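Local coordinates for cytoplasmic protein (Cryptococcus neoformans var. grubii serotype A, PDB 7LPO) that probably hydrolyses the beta-glucosidic bond of steryl glucosides, as a fungal sterylglucosidase of glycosyl hydrolase family 5, at residues 120-123 with 124-127. Residues are numbered along the deposited sequence; the frame is centred on the assembly and turned at random.
Sequences YMDY and IIAV
V127 and I124 each set an aliphatic branch over the face of a tyrosine one turn earlier in the same helix. The V127 methyl CG2 stands over one face of the Y123 ring, 3.7 Å from its centroid and 26° off the normal. It is displaced toward the hydroxyl end, as its 3.3 Å approach to Y123 CZ confirms. At the other pair, I124 CG1 makes the CH-pi contact, lying over the Y120 ring at 4.3 Å from the centroid and 25° off the normal, while I124 CD1 adds an apolar contact with Y120 CE2 at 3.5 Å. Both tyrosines hold CG anti to the backbone N (chi1 -171° in Y120), which swings the rings along the helix toward the following turn. Four i to i+4 backbone hydrogen bonds fix this spacing; in two of them, I124 N donates to Y120 O at 2.9 Å and V127 N to Y123 O at 2.9 Å. Y120 OH hydrogen-bonds the carbonyl O of K75 and Y123 OH that of L77, which satisfies both phenols and limits how the rings can swing. Elsewhere on the helix, D122 forms a salt bridge with R250. Helix 118-133 packs against strand 98-104, where Y101 meets Y123, I124 and V127, and against helix 232-254 through M121 and I125, in the TIM-barrel region of the enzyme.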
loop_
_atom_site.group_PDB
_atom_site.type_symbol
_atom_site.label_atom_id
_atom_site.label_comp_id
_atom_site.label_asym_id
_atom_site.label_seq_id
_atom_site.Cartn_x
_atom_site.Cartn_y
_atom_site.Cartn_z
ATOM N N TYR A 120 -1.489 -12.255 -19.124
ATOM C CA TYR A 120 -1.718 -11.145 -18.202
ATOM C C TYR A 120 -0.503 -10.248 -18.150
ATOM O O TYR A 120 -0.627 -9.012 -18.048
ATOM C CB TYR A 120 -2.058 -11.663 -16.807
ATOM C CG TYR A 120 -2.514 -10.542 -15.906
ATOM C CD1 TYR A 120 -3.663 -9.827 -16.197
ATOM C CD2 TYR A 120 -1.775 -10.169 -14.786
ATOM C CE1 TYR A 120 -4.084 -8.782 -15.390
ATOM C CE2 TYR A 120 -2.193 -9.132 -13.964
ATOM C CZ TYR A 120 -3.345 -8.441 -14.276
ATOM O OH TYR A 120 -3.775 -7.405 -13.483
ATOM N N MET A 121 0.690 -10.825 -18.213
ATOM C CA MET A 121 1.921 -10.068 -18.330
ATOM C C MET A 121 1.860 -9.054 -19.509
ATOM O O MET A 121 2.209 -7.909 -19.353
ATOM C CB MET A 121 3.094 -10.986 -18.577
ATOM C CG MET A 121 3.419 -11.927 -17.467
ATOM S SD MET A 121 5.113 -12.431 -17.453
ATOM C CE MET A 121 5.280 -13.359 -16.008
ATOM N N ASP A 122 1.396 -9.551 -20.655
ATOM C CA ASP A 122 1.303 -8.678 -21.837
ATOM C C ASP A 122 0.196 -7.651 -21.674
ATOM O O ASP A 122 0.297 -6.542 -22.210
ATOM C CB ASP A 122 1.058 -9.556 -23.067
ATOM C CG ASP A 122 2.262 -10.419 -23.430
ATOM O OD1 ASP A 122 3.383 -10.115 -22.999
ATOM O OD2 ASP A 122 2.096 -11.402 -24.166
ATOM N N TYR A 123 -0.870 -8.002 -20.951
ATOM C CA TYR A 123 -1.888 -7.009 -20.636
ATOM C C TYR A 123 -1.291 -5.876 -19.808
ATOM O O TYR A 123 -1.526 -4.694 -20.091
ATOM C CB TYR A 123 -3.061 -7.645 -19.891
ATOM C CG TYR A 123 -3.889 -6.604 -19.171
ATOM C CD1 TYR A 123 -4.850 -5.870 -19.848
ATOM C CD2 TYR A 123 -3.676 -6.325 -17.821
ATOM C CE1 TYR A 123 -5.594 -4.900 -19.203
ATOM C CE2 TYR A 123 -4.419 -5.354 -17.165
ATOM C CZ TYR A 123 -5.379 -4.648 -17.861
ATOM O OH TYR A 123 -6.122 -3.680 -17.224
ATOM N N ILE A 124 -0.521 -6.220 -18.767
ATOM C CA ILE A 124 0.115 -5.194 -17.941
ATOM C C ILE A 124 0.995 -4.296 -18.797
ATOM O O ILE A 124 1.005 -3.072 -18.632
ATOM C CB ILE A 124 0.926 -5.834 -16.800
ATOM C CG1 ILE A 124 0.005 -6.418 -15.728
ATOM C CG2 ILE A 124 1.845 -4.808 -16.182
ATOM C CD1 ILE A 124 0.713 -7.339 -14.749
ATOM N N ILE A 125 1.757 -4.889 -19.715
ATOM C CA ILE A 125 2.627 -4.109 -20.589
ATOM C C ILE A 125 1.808 -3.132 -21.422
ATOM O O ILE A 125 2.192 -1.972 -21.597
ATOM C CB ILE A 125 3.467 -5.049 -21.474
ATOM C CG1 ILE A 125 4.647 -5.583 -20.660
ATOM C CG2 ILE A 125 3.922 -4.340 -22.738
ATOM C CD1 ILE A 125 5.303 -6.809 -21.255
ATOM N N ALA A 126 0.671 -3.589 -21.948
ATOM C CA ALA A 126 -0.205 -2.707 -22.710
ATOM C C ALA A 126 -0.716 -1.562 -21.847
ATOM O O ALA A 126 -0.773 -0.413 -22.296
ATOM C CB ALA A 126 -1.383 -3.505 -23.279
ATOM N N VAL A 127 -1.110 -1.856 -20.608
ATOM C CA VAL A 127 -1.519 -0.794 -19.691
ATOM C C VAL A 127 -0.364 0.167 -19.445
ATOM O O VAL A 127 -0.532 1.388 -19.483
ATOM C CB VAL A 127 -2.041 -1.388 -18.371
ATOM C CG1 VAL A 127 -2.317 -0.276 -17.357
ATOM C CG2 VAL A 127 -3.282 -2.221 -18.623
#